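Local coordinates for protein salt-tolerant glutaminase (Micrococcus luteus, PDB 3IH8) that probably catalyses the hydrolysis of L-glutamine to L-glutamate and ammonium, as a homotetrameric member of the glutaminase family, at residues Ser159-Ser164 and Ile187-Val192; Val58-Gln63 and Gly260-Val265. All coordinates share one frame; numbering follows the deposited sequence.

Contact 1: Ser159-Ser164 and Ile187-Val192; sequences SEMAVS and IVAGYV
Val192 sets its forked side chain against the stem of Glu160, with Met161 crossing it obliquely, SD against CB and CG2. CG1 of Val192, anti to the backbone N (chi1 167°), is the branch that comes nearer to Glu160, lying 3.3 Å from Glu160 CG; CG2 touches the same methylene less closely. The acid thus lends its aliphatic part to the packing, and a bend at chi2 turns the carboxylate out of it. There a water donates both to Glu160 OE1, at 3.1 Å, and to the backbone O of Val192. The Met161 chain bends at chi2 and again at chi3, placing SD 3.8 Å from Val192 CB and bringing CE to within 3.7 Å of Ala189 CB; an unbranched, flexible chain suits this reach, and the small alanine lets the methyl come close to its helix. The contact joins helix 154-161 to helix 184-195 in the glutaminase region, and Glu160 and Tyr191 both bind L-glutamate. Farther along, Ser164 turns CB toward Val188 CG1, 4.1 Å away. Its OG donates to Glu160 O (2.8 Å) from above the carbonyl plane, while Val163 N reaches that oxygen from the opposite face, so two bonds grip it.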
# COMPACT_ATOMS: atom_id res chain seq x y z
N SER A 159 34.18 0.67 17.68
CA SER A 159 34.54 1.81 16.86
C SER A 159 33.44 2.88 16.95
O SER A 159 33.72 4.08 17.03
CB SER A 159 34.73 1.35 15.41
OG SER A 159 35.32 2.38 14.62
N GLU A 160 32.18 2.43 16.97
CA GLU A 160 31.04 3.33 17.06
C GLU A 160 30.96 3.98 18.44
O GLU A 160 30.72 5.19 18.55
CB GLU A 160 29.74 2.57 16.80
CG GLU A 160 28.47 3.39 17.02
CD GLU A 160 27.81 3.82 15.72
OE1 GLU A 160 27.34 2.93 14.97
OE2 GLU A 160 27.77 5.04 15.44
N MET A 161 31.16 3.19 19.49
CA MET A 161 31.09 3.69 20.86
C MET A 161 32.06 4.84 21.15
O MET A 161 31.75 5.73 21.94
CB MET A 161 31.34 2.57 21.87
CG MET A 161 30.23 1.54 21.96
SD MET A 161 28.61 2.24 22.37
CE MET A 161 28.79 2.53 24.11
N ALA A 162 33.23 4.81 20.51
CA ALA A 162 34.22 5.86 20.73
C ALA A 162 33.74 7.22 20.23
O ALA A 162 34.31 8.26 20.58
CB ALA A 162 35.54 5.49 20.04
N VAL A 163 32.70 7.22 19.40
CA VAL A 163 32.17 8.46 18.87
C VAL A 163 30.64 8.48 18.95
O VAL A 163 29.96 8.82 17.99
CB VAL A 163 32.61 8.66 17.39
CG1 VAL A 163 34.13 8.70 17.32
CG2 VAL A 163 32.08 7.53 16.53
N SER A 164 30.11 8.12 20.11
CA SER A 164 28.66 8.08 20.30
C SER A 164 28.11 9.27 21.09
O SER A 164 27.09 9.14 21.77
CB SER A 164 28.27 6.78 20.99
OG SER A 164 28.46 5.68 20.13
N ILE A 187 21.52 2.35 27.22
CA ILE A 187 20.64 2.24 26.08
C ILE A 187 21.38 2.49 24.77
O ILE A 187 21.09 1.86 23.76
CB ILE A 187 19.45 3.21 26.20
CG1 ILE A 187 18.66 2.88 27.47
CG2 ILE A 187 18.54 3.08 24.98
CD1 ILE A 187 18.12 1.45 27.52
N VAL A 188 22.35 3.41 24.78
CA VAL A 188 23.10 3.69 23.56
C VAL A 188 23.98 2.50 23.18
O VAL A 188 24.13 2.18 22.00
CB VAL A 188 23.97 4.96 23.72
CG1 VAL A 188 24.94 5.08 22.56
CG2 VAL A 188 23.08 6.20 23.77
N ALA A 189 24.57 1.85 24.18
CA ALA A 189 25.42 0.69 23.93
C ALA A 189 24.58 -0.43 23.31
O ALA A 189 25.00 -1.10 22.37
CB ALA A 189 26.07 0.22 25.23
N GLY A 190 23.37 -0.63 23.85
CA GLY A 190 22.49 -1.65 23.32
C GLY A 190 22.13 -1.39 21.87
O GLY A 190 22.18 -2.30 21.04
N TYR A 191 21.78 -0.14 21.58
CA TYR A 191 21.42 0.27 20.23
C TYR A 191 22.60 0.17 19.27
O TYR A 191 22.44 -0.19 18.10
CB TYR A 191 20.89 1.70 20.24
CG TYR A 191 20.71 2.29 18.86
CD1 TYR A 191 19.71 1.82 18.01
CD2 TYR A 191 21.57 3.28 18.39
CE1 TYR A 191 19.56 2.32 16.72
CE2 TYR A 191 21.43 3.79 17.09
CZ TYR A 191 20.43 3.31 16.27
OH TYR A 191 20.28 3.79 14.99
N VAL A 192 23.80 0.51 19.75
CA VAL A 192 24.99 0.45 18.92
C VAL A 192 25.35 -0.99 18.57
O VAL A 192 25.78 -1.28 17.45
CB VAL A 192 26.17 1.16 19.62
CG1 VAL A 192 27.48 0.82 18.91
CG2 VAL A 192 25.94 2.68 19.60
O HOH W 1 27.50 -0.11 15.19

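Contact 2: Val58-Gln63 and Gly260-Val265; sequences VEFTIQ and GVAGGV
The backbones come closest where the CA atoms of Gln63 and Gly260 lie 5.0 Å apart, the 260-265 segment passing through a type I beta turn from Gly260 to Gly263 before entering strand 264-269. Water bridges them, donating to Ile62 O at 3.0 Å and, weakly, to Gly264 O. Ala262 directs its methyl at strand 60-61, where CB sits 3.1 Å from Thr61 O and touches Thr61 OG1, a fit made for a small side chain. The Phe60 ring lies obliquely to Gly264, its CE1 3.7 Å from Gly264 CA; having no side chain, Gly264 sets its CA directly against the ring, and Gly260 its backbone close to Ile62 O. Gln63 crosses Val261 at about a right angle, CG lying 3.6 Å from Val261 CG2. The bend at chi2 (-54°) turns its amide back along its own segment, where NE2 donates to Thr61 OG1 at 2.8 Å. That bond is nearly straight (171°) and lies in the amide plane, so it fixes the amide's rotation. Val261 binds L-glutamate, and Gly260 lies against a probable SxxK-type motif (Ser64, Lys67), with Lys258 nearby in sequence, consistent with the active-site layout of the beta-lactamase-like fold to which glutaminases belong.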
# COMPACT_ATOMS: atom_id res chain seq x y z
N VAL A 58 27.70 -11.11 0.96
CA VAL A 58 28.73 -10.44 1.72
C VAL A 58 28.13 -9.73 2.94
O VAL A 58 27.26 -8.88 2.80
CB VAL A 58 29.43 -9.39 0.86
CG1 VAL A 58 30.60 -8.80 1.61
CG2 VAL A 58 29.88 -10.03 -0.44
N GLU A 59 28.60 -10.09 4.13
CA GLU A 59 28.09 -9.50 5.37
C GLU A 59 28.56 -8.07 5.62
O GLU A 59 29.68 -7.69 5.25
CB GLU A 59 28.46 -10.36 6.58
CG GLU A 59 27.84 -11.75 6.57
CD GLU A 59 28.05 -12.50 7.88
OE1 GLU A 59 29.19 -12.53 8.38
OE2 GLU A 59 27.06 -13.06 8.40
N PHE A 60 27.70 -7.30 6.26
CA PHE A 60 27.98 -5.90 6.61
C PHE A 60 27.06 -5.60 7.78
O PHE A 60 26.06 -6.30 7.98
CB PHE A 60 27.64 -4.99 5.42
CG PHE A 60 26.24 -5.17 4.91
CD1 PHE A 60 25.17 -4.54 5.54
CD2 PHE A 60 25.98 -6.02 3.84
CE1 PHE A 60 23.86 -4.76 5.13
CE2 PHE A 60 24.67 -6.26 3.41
CZ PHE A 60 23.61 -5.63 4.05
N THR A 61 27.39 -4.59 8.58
CA THR A 61 26.55 -4.27 9.72
C THR A 61 25.21 -3.68 9.23
O THR A 61 25.18 -2.85 8.31
CB THR A 61 27.26 -3.30 10.67
OG1 THR A 61 27.66 -2.13 9.95
CG2 THR A 61 28.49 -3.97 11.27
N ILE A 62 24.11 -4.14 9.83
CA ILE A 62 22.79 -3.69 9.41
C ILE A 62 22.46 -2.24 9.74
O ILE A 62 21.63 -1.62 9.06
CB ILE A 62 21.70 -4.60 9.99
CG1 ILE A 62 20.37 -4.32 9.30
CG2 ILE A 62 21.60 -4.39 11.50
CD1 ILE A 62 19.27 -5.30 9.66
N GLN A 63 23.09 -1.69 10.77
CA GLN A 63 22.85 -0.31 11.16
C GLN A 63 21.36 0.05 11.31
O GLN A 63 20.59 -0.70 11.92
CB GLN A 63 23.53 0.64 10.16
CG GLN A 63 25.06 0.51 10.12
CD GLN A 63 25.72 0.67 11.49
OE1 GLN A 63 25.29 1.48 12.32
NE2 GLN A 63 26.78 -0.10 11.73
N GLY A 260 20.87 1.69 5.60
CA GLY A 260 21.78 1.70 6.74
C GLY A 260 23.10 2.28 6.28
O GLY A 260 23.46 2.11 5.10
N VAL A 261 23.85 2.95 7.16
CA VAL A 261 25.11 3.59 6.75
C VAL A 261 26.25 2.67 6.35
O VAL A 261 27.30 3.15 5.92
CB VAL A 261 25.64 4.59 7.82
CG1 VAL A 261 24.61 5.71 8.04
CG2 VAL A 261 25.98 3.87 9.12
N ALA A 262 26.07 1.36 6.48
CA ALA A 262 27.11 0.43 6.06
C ALA A 262 26.89 0.13 4.58
O ALA A 262 27.72 -0.50 3.93
CB ALA A 262 27.03 -0.85 6.88
N GLY A 263 25.76 0.57 4.04
CA GLY A 263 25.47 0.33 2.63
C GLY A 263 24.30 -0.61 2.35
O GLY A 263 24.00 -0.89 1.20
N GLY A 264 23.64 -1.09 3.40
CA GLY A 264 22.51 -1.98 3.18
C GLY A 264 21.16 -1.29 3.08
O GLY A 264 20.88 -0.32 3.78
N VAL A 265 20.31 -1.78 2.19
CA VAL A 265 18.97 -1.21 2.06
C VAL A 265 17.97 -2.35 2.16
O VAL A 265 18.08 -3.35 1.47
CB VAL A 265 18.79 -0.47 0.72
CG1 VAL A 265 17.38 0.08 0.63
CG2 VAL A 265 19.81 0.66 0.63
O HOH W 2 21.62 -1.73 6.10

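How the contacts relate
Both contacts are largely buried and lie within the glutaminase region, their centres about 16 Å apart. Contact 1 packs two helices far from the chain's centre, whereas contact 2 sets a short strand and its following loop against a turn leading into the five-stranded antiparallel sheet. Their chemistry follows: methionine, valine and alanine pack between the helices, while glycines and alanine admit close backbone approach at the turn. Each has a water joining its two segments. They meet where Glu160 OE1 lies 3.7 Å from Gln63 OE1, a packing contact; the side chain of Gln63 lies about 3 Å from that of Cys195 and that of Glu160 about 5 Å. Contact 1 contributes Glu160 and Tyr191, and contact 2 Val261, to the L-glutamate site.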